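Local atomic coordinates of imelysin-like protein (Psychrobacter arcticus, PDB entry 3PF0), a protein that is of unknown function but belongs to the imelysin-like peptidase M75 family and has been regarded as a putative metalloendopeptidase. Residues Leu127-Tyr131 against Ala163-Pro169; Val115-Ala120 against Ile203-Trp207; Ala70-Asp75 against Leu196-Lys201; Leu237-Met241 against Lys275-Leu279. One frame throughout, in Å; residues are numbered along the deposited sequence. Where two conformers were deposited one is given.

In the fold
Contacts 2, 3 and 4 are buried, whereas contact 1 is only partly so. Helix 183-214 supplies one side of both contact 2 and contact 3, and Ile129 of contact 1 packs on it at Leu196, Leu200 and Ile203, tying the three together. Contact 4 stands apart, joining helices 225-250 and 268-283 nearer the centre of the chain. Glu113 nevertheless spans the gap, holding Asn130 of contact 1 and Lys275 of contact 4. Aromatic rings fill contacts 1 and 2, where irregular segments take part. The helix pairs rely on aliphatic packing, with a lysine at the border in contact 3 and through the middle in contact 4. Waters bridge contacts 1, 2 and 4.

Contact 1 (Leu127-Tyr131 against Ala163-Pro169)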
loop_
_atom_site.group_PDB
_atom_site.type_symbol
_atom_site.label_atom_id
_atom_site.label_comp_id
_atom_site.label_asym_id
_atom_site.label_seq_id
_atom_site.Cartn_x
_atom_site.Cartn_y
_atom_site.Cartn_z
ATOM N N LEU A 127 -9.023 -4.910 4.526
ATOM C CA LEU A 127 -9.967 -5.123 3.430
ATOM C C LEU A 127 -11.077 -4.053 3.464
ATOM O O LEU A 127 -11.592 -3.682 2.413
ATOM C CB LEU A 127 -10.528 -6.545 3.425
ATOM C CG LEU A 127 -9.522 -7.649 3.010
ATOM C CD1 LEU A 127 -10.126 -9.026 3.161
ATOM C CD2 LEU A 127 -8.962 -7.428 1.575
ATOM N N TYR A 128 -11.372 -3.491 4.658
ATOM C CA TYR A 128 -12.308 -2.372 4.810
ATOM C C TYR A 128 -11.627 -1.096 4.354
ATOM O O TYR A 128 -12.309 -0.146 3.986
ATOM C CB TYR A 128 -12.806 -2.231 6.271
ATOM C CG TYR A 128 -13.856 -3.253 6.662
ATOM C CD1 TYR A 128 -15.212 -2.990 6.487
ATOM C CD2 TYR A 128 -13.493 -4.477 7.221
ATOM C CE1 TYR A 128 -16.184 -3.934 6.828
ATOM C CE2 TYR A 128 -14.457 -5.423 7.583
ATOM C CZ TYR A 128 -15.801 -5.149 7.378
ATOM O OH TYR A 128 -16.752 -6.077 7.720
ATOM N N ILE A 129 -10.276 -1.077 4.374
ATOM C CA ILE A 129 -9.454 0.059 3.946
ATOM C C ILE A 129 -9.187 -0.014 2.424
ATOM O O ILE A 129 -9.310 1.001 1.727
ATOM C CB ILE A 129 -8.131 0.132 4.772
ATOM C CG1 ILE A 129 -8.424 0.514 6.234
ATOM C CG2 ILE A 129 -7.127 1.117 4.148
ATOM C CD1 ILE A 129 -7.332 0.168 7.213
ATOM N N ASN A 130 -8.779 -1.192 1.923
ATOM C CA ASN A 130 -8.493 -1.390 0.504
ATOM C C ASN A 130 -8.843 -2.818 0.087
ATOM O O ASN A 130 -8.015 -3.728 0.207
ATOM C CB ASN A 130 -7.022 -1.060 0.175
ATOM C CG ASN A 130 -6.725 -1.021 -1.313
ATOM O OD1 ASN A 130 -7.559 -0.631 -2.126
ATOM N ND2 ASN A 130 -5.533 -1.429 -1.709
ATOM N N TYR A 131 -10.086 -3.013 -0.389
ATOM C CA TYR A 131 -10.545 -4.331 -0.818
ATOM C C TYR A 131 -9.926 -4.628 -2.180
ATOM O O TYR A 131 -10.434 -4.201 -3.216
ATOM C CB TYR A 131 -12.085 -4.446 -0.837
ATOM C CG TYR A 131 -12.530 -5.891 -0.803
ATOM C CD1 TYR A 131 -12.554 -6.662 -1.964
ATOM C CD2 TYR A 131 -12.814 -6.522 0.404
ATOM C CE1 TYR A 131 -12.872 -8.018 -1.925
ATOM C CE2 TYR A 131 -13.161 -7.872 0.451
ATOM C CZ TYR A 131 -13.187 -8.617 -0.714
ATOM O OH TYR A 131 -13.530 -9.947 -0.653
ATOM N N ALA A 163 -17.018 -4.751 3.420
ATOM C CA ALA A 163 -15.744 -4.093 3.140
ATOM C C ALA A 163 -15.633 -3.662 1.661
ATOM O O ALA A 163 -14.978 -2.673 1.340
ATOM C CB ALA A 163 -14.614 -5.041 3.498
ATOM N N VAL A 164 -16.322 -4.395 0.792
ATOM C CA VAL A 164 -16.389 -4.259 -0.657
ATOM C C VAL A 164 -17.055 -2.910 -1.097
ATOM O O VAL A 164 -16.776 -2.431 -2.197
ATOM C CB VAL A 164 -17.142 -5.535 -1.153
ATOM C CG1 VAL A 164 -18.291 -5.257 -2.120
ATOM C CG2 VAL A 164 -16.178 -6.569 -1.709
ATOM N N VAL A 165 -17.893 -2.293 -0.239
ATOM C CA VAL A 165 -18.619 -1.071 -0.598
ATOM C C VAL A 165 -18.023 0.179 0.081
ATOM O O VAL A 165 -18.678 1.224 0.134
ATOM C CB VAL A 165 -20.145 -1.214 -0.319
ATOM C CG1 VAL A 165 -20.742 -2.349 -1.133
ATOM C CG2 VAL A 165 -20.453 -1.407 1.164
ATOM N N GLN A 166 -16.776 0.089 0.560
ATOM C CA GLN A 166 -16.129 1.205 1.239
ATOM C C GLN A 166 -14.597 1.199 1.032
ATOM O O GLN A 166 -14.077 0.446 0.203
ATOM C CB GLN A 166 -16.490 1.181 2.740
ATOM C CG GLN A 166 -16.118 -0.117 3.441
ATOM C CD GLN A 166 -16.728 -0.222 4.810
ATOM O OE1 GLN A 166 -16.370 0.510 5.740
ATOM N NE2 GLN A 166 -17.616 -1.187 4.976
ATOM N N GLY A 167 -13.905 2.045 1.793
ATOM C CA GLY A 167 -12.456 2.200 1.730
ATOM C C GLY A 167 -11.996 2.920 0.476
ATOM O O GLY A 167 -12.805 3.548 -0.226
ATOM N N ILE A 168 -10.699 2.795 0.169
ATOM C CA ILE A 168 -10.077 3.407 -1.015
ATOM C C ILE A 168 -10.806 2.984 -2.334
ATOM O O ILE A 168 -11.159 3.900 -3.077
ATOM C CB ILE A 168 -8.542 3.146 -1.039
ATOM C CG1 ILE A 168 -7.872 3.998 0.061
ATOM C CG2 ILE A 168 -7.913 3.445 -2.412
ATOM C CD1 ILE A 168 -6.688 3.438 0.610
ATOM N N PRO A 169 -11.106 1.684 -2.642
ATOM C CA PRO A 169 -11.796 1.385 -3.916
ATOM C C PRO A 169 -13.261 1.851 -3.955
ATOM O O PRO A 169 -13.767 2.138 -5.044
ATOM C CB PRO A 169 -11.705 -0.136 -4.024
ATOM C CG PRO A 169 -11.561 -0.613 -2.619
ATOM C CD PRO A 169 -10.760 0.438 -1.924
HETATM O O HOH W 1 -12.044 -1.361 0.695
HETATM O O HOH W 2 -13.823 1.610 5.725
#
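Gln166 crosses Tyr128 obliquely, its amide meeting the ring edge. From CB, a chi1 of 57° sets CG between the backbone N and the carbonyl carbon, 3.8 Å from Tyr128 O. The chain then extends to CD, which lies in the ring plane at its edge, the amide standing 87° to the ring. At the tip, OE1 takes a bond from a water that also donates to Tyr128 O, while NE2 lies 3.4 Å from Tyr128 CD1 and is bonded to Ser162 O and Leu158 O. Arg199 adds a cation-pi contact to the same ring.

Ala163 suits its place by being small: its CB sits over the centre of the Tyr128 ring, a CH-pi contact 3.6 Å from the centroid. Val164 does the same for Tyr131, with CG2 3.5 Å from that centroid. Gly167, with a positive phi, brings its bare CA within 3.3 Å of Tyr128 O; the carbonyls of Tyr128 and Ile129 occupy the side where a side chain would stand. Ile168 N donates to Ile129 O (2.8 Å, 167° at the hydrogen).

A second water accepts from Tyr131 N at 2.8 Å and lies within donating distance of Leu127 O and Gln166 O, with more acceptors around it than protons. Backbone polar groups around the end of helix 125-129 are thus met by one direct bond and ordered water, while methyl groups lie over a face of each tyrosine.

Contact 2 (Val115-Ala120 against Ile203-Trp207)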
loop_
_atom_site.group_PDB
_atom_site.type_symbol
_atom_site.label_atom_id
_atom_site.label_comp_id
_atom_site.label_asym_id
_atom_site.label_seq_id
_atom_site.Cartn_x
_atom_site.Cartn_y
_atom_site.Cartn_z
ATOM N N VAL A 115 3.730 -3.170 5.306
ATOM C CA VAL A 115 3.423 -3.957 6.506
ATOM C C VAL A 115 2.167 -4.786 6.172
ATOM O O VAL A 115 1.135 -4.215 5.815
ATOM C CB VAL A 115 3.247 -3.045 7.761
ATOM C CG1 VAL A 115 2.754 -3.829 8.974
ATOM C CG2 VAL A 115 4.546 -2.324 8.092
ATOM N N ASN A 116 2.274 -6.118 6.225
ATOM C CA ASN A 116 1.165 -7.028 5.905
ATOM C C ASN A 116 0.719 -7.815 7.159
ATOM O O ASN A 116 0.032 -8.830 7.051
ATOM C CB ASN A 116 1.585 -7.989 4.771
ATOM C CG ASN A 116 2.626 -9.014 5.172
ATOM O OD1 ASN A 116 3.335 -8.867 6.180
ATOM N ND2 ASN A 116 2.701 -10.108 4.419
ATOM N N PHE A 117 1.098 -7.328 8.343
ATOM C CA PHE A 117 0.790 -7.984 9.607
ATOM C C PHE A 117 0.367 -6.967 10.651
ATOM O O PHE A 117 0.490 -5.766 10.427
ATOM C CB PHE A 117 2.032 -8.774 10.087
ATOM C CG PHE A 117 3.264 -7.929 10.329
ATOM C CD1 PHE A 117 4.116 -7.594 9.280
ATOM C CD2 PHE A 117 3.592 -7.499 11.613
ATOM C CE1 PHE A 117 5.248 -6.802 9.504
ATOM C CE2 PHE A 117 4.727 -6.711 11.836
ATOM C CZ PHE A 117 5.553 -6.378 10.782
ATOM N N GLY A 118 -0.106 -7.460 11.786
ATOM C CA GLY A 118 -0.480 -6.629 12.921
ATOM C C GLY A 118 -1.811 -5.907 12.857
ATOM O O GLY A 118 -2.784 -6.435 12.321
ATOM N N PRO A 119 -1.879 -4.704 13.476
ATOM C CA PRO A 119 -3.149 -3.956 13.568
ATOM C C PRO A 119 -3.939 -3.783 12.265
ATOM O O PRO A 119 -5.169 -3.817 12.322
ATOM C CB PRO A 119 -2.710 -2.585 14.083
ATOM C CG PRO A 119 -1.467 -2.837 14.808
ATOM C CD PRO A 119 -0.792 -3.998 14.184
ATOM N N ALA A 120 -3.259 -3.587 11.112
ATOM C CA ALA A 120 -3.955 -3.399 9.835
ATOM C C ALA A 120 -4.758 -4.657 9.421
ATOM O O ALA A 120 -5.748 -4.533 8.701
ATOM C CB ALA A 120 -2.967 -3.017 8.742
ATOM N N ILE A 203 -5.209 2.124 13.751
ATOM C CA ILE A 203 -4.025 1.325 13.407
ATOM C C ILE A 203 -2.767 2.080 13.851
ATOM O O ILE A 203 -1.899 1.469 14.481
ATOM C CB ILE A 203 -3.997 0.943 11.902
ATOM C CG1 ILE A 203 -5.151 -0.035 11.584
ATOM C CG2 ILE A 203 -2.638 0.324 11.489
ATOM C CD1 ILE A 203 -5.588 -0.000 10.203
ATOM N N GLU A 204 -2.691 3.402 13.555
ATOM C CA GLU A 204 -1.596 4.282 13.973
ATOM C C GLU A 204 -1.431 4.265 15.516
ATOM O O GLU A 204 -0.307 4.116 16.001
ATOM C CB GLU A 204 -1.843 5.721 13.483
ATOM C CG GLU A 204 -0.724 6.687 13.842
ATOM C CD GLU A 204 -1.057 8.166 13.840
ATOM O OE1 GLU A 204 -2.134 8.549 13.326
ATOM O OE2 GLU A 204 -0.218 8.948 14.341
ATOM N N LYS A 205 -2.550 4.390 16.270
ATOM C CA LYS A 205 -2.549 4.393 17.746
ATOM C C LYS A 205 -2.086 3.049 18.316
ATOM O O LYS A 205 -1.381 3.026 19.324
ATOM C CB LYS A 205 -3.936 4.739 18.312
ATOM C CG LYS A 205 -4.254 6.231 18.311
ATOM C CD LYS A 205 -5.438 6.549 19.222
ATOM N N ASN A 206 -2.468 1.940 17.649
ATOM C CA ASN A 206 -2.128 0.563 18.015
ATOM C C ASN A 206 -0.618 0.307 17.875
ATOM O O ASN A 206 -0.019 -0.282 18.772
ATOM C CB ASN A 206 -2.926 -0.415 17.135
ATOM C CG ASN A 206 -3.113 -1.802 17.706
ATOM O OD1 ASN A 206 -2.220 -2.384 18.315
ATOM N ND2 ASN A 206 -4.245 -2.418 17.397
ATOM N N TRP A 207 -0.017 0.740 16.749
ATOM C CA TRP A 207 1.418 0.621 16.496
ATOM C C TRP A 207 2.219 1.467 17.499
ATOM O O TRP A 207 3.243 0.989 17.982
ATOM C CB TRP A 207 1.752 1.029 15.054
ATOM C CG TRP A 207 1.847 -0.154 14.137
ATOM C CD1 TRP A 207 0.872 -0.630 13.310
ATOM C CD2 TRP A 207 2.922 -1.104 14.080
ATOM N NE1 TRP A 207 1.285 -1.798 12.714
ATOM C CE2 TRP A 207 2.548 -2.103 13.154
ATOM C CE3 TRP A 207 4.178 -1.198 14.709
ATOM C CZ2 TRP A 207 3.401 -3.161 12.809
ATOM C CZ3 TRP A 207 5.011 -2.259 14.386
ATOM C CH2 TRP A 207 4.625 -3.222 13.440
HETATM O O HOH W 3 -0.265 -3.176 10.750
#
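The backbone of Val115-Ala120, a loop without regular structure between helices 92-112 and 125-129, passes beside Ile203-Trp207 in the C-terminal half of helix 183-214 and comes nearest at Pro119 and Ile203, whose CA atoms are 5.4 Å apart. Gly118 has a positive phi of 78°, a conformation that glycine accepts readily, and it turns the chain so that the next residue faces the helix.

That residue, Pro119, carries most of the join. Its ring fits between Ile203 and, a turn later, Asn206 and Trp207: CB lies 3.9 Å from Ile203 CG2, and CD approaches Trp207 NE1 to 3.4 Å. Pro119 CG rests over the face of the Asn206 amide, 3.5 Å from Asn206 CG, while Asn206 OD1 bonds to Asn210 one turn further along the helix. At the far end of the indole, Phe117 CE2 meets Trp207 CH2 at the edge, 3.8 Å away, with the two ring planes inclined at 69°. Val115 is drawn in as well: with CG1 anti to the backbone N (chi1 173°), that methyl touches both Trp207 CZ2 and a face of the Phe117 ring. Tyr67, on helix 48-84, also meets the indole.

No direct hydrogen bond joins the segments. Instead one water, in the plane of the indole, accepts from Trp207 NE1 (2.9 Å) and Ala120 N and donates to Phe117 O (2.7 Å). An irregular backbone can therefore lie against a helix in a buried place: proline and aromatic carbon fill the space, and the water pairs the loop's polar atoms with the indole N-H.

Contact 3 (Ala70-Asp75 against Leu196-Lys201); sequences AAKQSD and LGTRLK
Asp75 OD1 and Lys201 NZ form a salt bridge of 3.2 Å at the border of an antiparallel helix pair, made by helix 48-84 and helix 183-214. The hydrogen bond within it is weak, so charge attraction is likely to matter more than direction. The two side chains come from opposite directions, and lysine suits the position because its long aliphatic part can first lie along the other helix: Lys201 CG touches Ala71 CB at 3.9 Å, and bends at chi3 (-99°) and chi4 then bring the ammonium round to the carboxylate.

Behind this charged border the helices are close, their axes approaching to 8.6 Å with N-to-C directions 162° apart. Small residues make this possible. Ala71 lies against Leu200, CB to CB at 3.9 Å, and Gly197, having no side chain, lets its CA come within 4.0 Å of Ser74 CB. Serine suits a buried spot like this because its hydroxyl can be satisfied by a helix carbonyl: Ser74 OG bonds to Ser193 O, one turn before Gly197, in the conformer described.

Leucines fill the inner side. Leu196 leans with its CB and CG beside Ser74 and also packs on Leu105 of helix 92-112, whereas Leu200 meets Trp109 of that same helix. Both leucines touch Ile129, so the pair is continuous with the surrounding helical core. Leu200, its CG anti to the carbonyl carbon (chi1 -66°), straddles Ala70: CD1 and CD2 each lie about 4.1 Å from Ala70 CB, and CD1 closes to 3.4 Å from Ala70 O.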
loop_
_atom_site.group_PDB
_atom_site.type_symbol
_atom_site.label_atom_id
_atom_site.label_comp_id
_atom_site.label_asym_id
_atom_site.label_seq_id
_atom_site.Cartn_x
_atom_site.Cartn_y
_atom_site.Cartn_z
ATOM N N ALA A 70 -1.292 8.156 5.914
ATOM C CA ALA A 70 -2.536 7.663 5.325
ATOM C C ALA A 70 -3.766 8.249 6.077
ATOM O O ALA A 70 -4.746 8.644 5.432
ATOM C CB ALA A 70 -2.567 6.136 5.330
ATOM N N ALA A 71 -3.692 8.334 7.421
ATOM C CA ALA A 71 -4.767 8.896 8.258
ATOM C C ALA A 71 -4.958 10.405 7.969
ATOM O O ALA A 71 -6.092 10.864 7.834
ATOM C CB ALA A 71 -4.464 8.673 9.739
ATOM N N LYS A 72 -3.844 11.142 7.832
ATOM C CA LYS A 72 -3.792 12.579 7.524
ATOM C C LYS A 72 -4.466 12.858 6.151
ATOM O O LYS A 72 -5.312 13.749 6.048
ATOM C CB LYS A 72 -2.317 13.026 7.532
ATOM C CG LYS A 72 -2.010 14.468 7.134
ATOM C CD LYS A 72 -0.491 14.647 7.091
ATOM C CE LYS A 72 -0.025 15.950 6.491
ATOM N NZ LYS A 72 1.433 16.166 6.710
ATOM N N GLN A 73 -4.124 12.056 5.133
ATOM C CA GLN A 73 -4.659 12.178 3.778
ATOM C C GLN A 73 -6.156 11.852 3.717
ATOM O O GLN A 73 -6.867 12.472 2.921
ATOM C CB GLN A 73 -3.868 11.309 2.789
ATOM C CG GLN A 73 -2.391 11.698 2.616
ATOM C CD GLN A 73 -2.083 13.180 2.624
ATOM O OE1 GLN A 73 -2.815 14.026 2.089
ATOM N NE2 GLN A 73 -0.958 13.522 3.211
ATOM N N SER A 74 -6.623 10.890 4.553
ATOM C CA SER A 74 -8.031 10.508 4.644
ATOM C C SER A 74 -8.812 11.650 5.294
ATOM O O SER A 74 -9.921 11.959 4.867
ATOM C CB SER A 74 -8.190 9.210 5.433
ATOM O OG SER A 74 -9.490 8.668 5.262
ATOM N N ASP A 75 -8.208 12.297 6.322
ATOM C CA ASP A 75 -8.791 13.462 7.009
ATOM C C ASP A 75 -8.914 14.638 6.035
ATOM O O ASP A 75 -9.943 15.311 6.029
ATOM C CB ASP A 75 -7.930 13.902 8.213
ATOM C CG ASP A 75 -8.039 13.039 9.458
ATOM O OD1 ASP A 75 -8.848 12.080 9.451
ATOM O OD2 ASP A 75 -7.285 13.295 10.422
ATOM N N LEU A 196 -12.912 5.551 6.954
ATOM C CA LEU A 196 -11.531 5.225 6.605
ATOM C C LEU A 196 -10.562 5.901 7.584
ATOM O O LEU A 196 -9.693 5.223 8.129
ATOM C CB LEU A 196 -11.249 5.646 5.160
ATOM C CG LEU A 196 -9.943 5.205 4.530
ATOM C CD1 LEU A 196 -9.724 3.728 4.704
ATOM C CD2 LEU A 196 -9.958 5.524 3.057
ATOM N N GLY A 197 -10.773 7.190 7.849
ATOM C CA GLY A 197 -9.988 7.966 8.810
ATOM C C GLY A 197 -9.934 7.340 10.190
ATOM O O GLY A 197 -8.849 7.187 10.761
ATOM N N THR A 198 -11.098 6.896 10.697
ATOM C CA THR A 198 -11.233 6.239 12.004
ATOM C C THR A 198 -10.405 4.941 12.055
ATOM O O THR A 198 -9.715 4.708 13.040
ATOM C CB THR A 198 -12.715 5.963 12.309
ATOM O OG1 THR A 198 -13.421 7.203 12.327
ATOM C CG2 THR A 198 -12.926 5.221 13.642
ATOM N N ARG A 199 -10.471 4.112 10.997
ATOM C CA ARG A 199 -9.748 2.839 10.940
ATOM C C ARG A 199 -8.234 3.054 10.900
ATOM O O ARG A 199 -7.505 2.348 11.592
ATOM C CB ARG A 199 -10.200 2.002 9.732
ATOM C CG ARG A 199 -11.591 1.413 9.909
ATOM C CD ARG A 199 -12.051 0.663 8.667
ATOM N NE ARG A 199 -13.426 0.179 8.825
ATOM C CZ ARG A 199 -13.759 -0.965 9.415
ATOM N NH1 ARG A 199 -12.819 -1.774 9.892
ATOM N NH2 ARG A 199 -15.031 -1.319 9.515
ATOM N N LEU A 200 -7.770 4.031 10.104
ATOM C CA LEU A 200 -6.351 4.355 9.952
ATOM C C LEU A 200 -5.744 4.932 11.232
ATOM O O LEU A 200 -4.600 4.599 11.560
ATOM C CB LEU A 200 -6.135 5.329 8.775
ATOM C CG LEU A 200 -6.463 4.771 7.382
ATOM C CD1 LEU A 200 -6.508 5.876 6.342
ATOM C CD2 LEU A 200 -5.484 3.719 6.976
ATOM N N LYS A 201 -6.498 5.783 11.955
ATOM C CA LYS A 201 -6.016 6.367 13.209
ATOM C C LYS A 201 -5.934 5.302 14.284
ATOM O O LYS A 201 -5.010 5.326 15.096
ATOM C CB LYS A 201 -6.900 7.530 13.665
ATOM C CG LYS A 201 -6.370 8.874 13.180
ATOM C CD LYS A 201 -7.409 9.981 13.294
ATOM C CE LYS A 201 -8.087 10.255 11.974
ATOM N NZ LYS A 201 -9.529 10.584 12.143
#

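Contact 4 (Leu237-Met241 against Lys275-Leu279); sequences LVETM and KLATL
Leu237 and Met241 meet Lys275 and Leu279 without any ring, amide or carboxylate between them, so the contact has no faces or edges, just branched and linear chains. The helices run antiparallel, at 158°, and their axes stay 11.2 Å apart, a wide spacing filled by long side chains.

Met241, present as selenomethionine, slides past Lys275 in the opposite direction, its SE 3.7 Å from Lys275 CB. Bent at chi3 (66°), the Met241 chain turns its CE toward Leu276 CD2, 4.4 Å away. The methylene chain of Lys275 continues across Leu237, where CD lies 4.0 Å from Leu237 CD1. Further along, the leucines meet at Leu237 CD2 and Leu279 CD1, 4.2 Å apart, and Leu279 CD2 reaches Val238 CB. Lysine suits this place because its chain packs as hydrocarbon while its tip reaches polar partners: NZ donates to a water 2.6 Å away, which donates on to Leu237 O and Thr240 OG1. Lys275 NZ also forms a salt bridge with Glu113.

Other helices close round the pair. Helix 327-351 meets Val238, Met241 and Leu279, helix 298-316 packs on Leu276 and Leu279, and Met114, just beyond helix 92-112, touches Leu237.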
loop_
_atom_site.group_PDB
_atom_site.type_symbol
_atom_site.label_atom_id
_atom_site.label_comp_id
_atom_site.label_asym_id
_atom_site.label_seq_id
_atom_site.Cartn_x
_atom_site.Cartn_y
_atom_site.Cartn_z
ATOM N N LEU A 237 5.269 -7.430 -0.324
ATOM C CA LEU A 237 4.865 -6.190 -1.001
ATOM C C LEU A 237 5.140 -6.276 -2.512
ATOM O O LEU A 237 4.245 -5.996 -3.305
ATOM C CB LEU A 237 5.587 -4.963 -0.386
ATOM C CG LEU A 237 5.283 -3.587 -1.016
ATOM C CD1 LEU A 237 3.862 -3.123 -0.699
ATOM C CD2 LEU A 237 6.264 -2.548 -0.546
ATOM N N VAL A 238 6.363 -6.675 -2.897
ATOM C CA VAL A 238 6.778 -6.771 -4.298
ATOM C C VAL A 238 6.216 -8.071 -4.943
ATOM O O VAL A 238 5.909 -8.051 -6.139
ATOM C CB VAL A 238 8.320 -6.593 -4.456
ATOM C CG1 VAL A 238 9.105 -7.511 -3.532
ATOM C CG2 VAL A 238 8.791 -6.719 -5.908
ATOM N N GLU A 239 6.052 -9.167 -4.164
ATOM C CA GLU A 239 5.513 -10.416 -4.707
ATOM C C GLU A 239 4.034 -10.252 -5.090
ATOM O O GLU A 239 3.675 -10.596 -6.213
ATOM C CB GLU A 239 5.712 -11.590 -3.738
ATOM C CG GLU A 239 6.647 -12.651 -4.301
ATOM C CD GLU A 239 7.257 -13.652 -3.336
ATOM O OE1 GLU A 239 6.792 -13.743 -2.175
ATOM O OE2 GLU A 239 8.201 -14.360 -3.752
ATOM N N THR A 240 3.191 -9.685 -4.185
ATOM C CA THR A 240 1.763 -9.462 -4.458
ATOM C C THR A 240 1.591 -8.386 -5.538
ATOM O O THR A 240 0.630 -8.439 -6.293
ATOM C CB THR A 240 0.970 -9.109 -3.183
ATOM O OG1 THR A 240 1.473 -7.898 -2.614
ATOM C CG2 THR A 240 0.966 -10.237 -2.150
HETATM N N MSE A 241 2.531 -7.435 -5.624
HETATM C CA MSE A 241 2.525 -6.393 -6.639
HETATM C C MSE A 241 2.775 -6.993 -8.035
HETATM O O MSE A 241 1.980 -6.740 -8.937
HETATM C CB MSE A 241 3.562 -5.321 -6.296
HETATM C CG MSE A 241 3.887 -4.375 -7.425
HETATM SE SE MSE A 241 4.665 -2.742 -6.721
HETATM C CE MSE A 241 6.349 -3.414 -5.978
ATOM N N LYS A 275 4.665 2.334 -4.118
ATOM C CA LYS A 275 5.139 1.083 -3.528
ATOM C C LYS A 275 6.638 0.910 -3.765
ATOM O O LYS A 275 7.354 0.564 -2.825
ATOM C CB LYS A 275 4.358 -0.123 -4.071
ATOM C CG LYS A 275 2.901 -0.123 -3.633
ATOM C CD LYS A 275 2.200 -1.428 -3.956
ATOM C CE LYS A 275 0.885 -1.470 -3.231
ATOM N NZ LYS A 275 0.556 -2.840 -2.780
ATOM N N LEU A 276 7.124 1.208 -4.998
ATOM C CA LEU A 276 8.551 1.098 -5.336
ATOM C C LEU A 276 9.404 2.064 -4.505
ATOM O O LEU A 276 10.442 1.658 -3.981
ATOM C CB LEU A 276 8.811 1.344 -6.836
ATOM C CG LEU A 276 8.679 0.159 -7.784
ATOM C CD1 LEU A 276 8.852 0.620 -9.229
ATOM C CD2 LEU A 276 9.695 -0.949 -7.460
ATOM N N ALA A 277 8.957 3.322 -4.369
ATOM C CA ALA A 277 9.657 4.360 -3.600
ATOM C C ALA A 277 9.761 4.000 -2.102
ATOM O O ALA A 277 10.771 4.316 -1.466
ATOM C CB ALA A 277 8.950 5.698 -3.770
ATOM N N THR A 278 8.737 3.315 -1.554
ATOM C CA THR A 278 8.701 2.891 -0.150
ATOM C C THR A 278 9.697 1.744 0.042
ATOM O O THR A 278 10.469 1.761 1.004
ATOM C CB THR A 278 7.263 2.548 0.244
ATOM O OG1 THR A 278 6.495 3.738 0.102
ATOM C CG2 THR A 278 7.139 2.027 1.667
ATOM N N LEU A 279 9.705 0.782 -0.895
ATOM C CA LEU A 279 10.633 -0.351 -0.887
ATOM C C LEU A 279 12.073 0.153 -1.038
ATOM O O LEU A 279 12.952 -0.320 -0.317
ATOM C CB LEU A 279 10.280 -1.353 -2.001
ATOM C CG LEU A 279 10.946 -2.734 -1.926
ATOM C CD1 LEU A 279 10.378 -3.570 -0.778
ATOM C CD2 LEU A 279 10.761 -3.488 -3.225
HETATM O O HOH W 4 1.651 -5.211 -2.894
#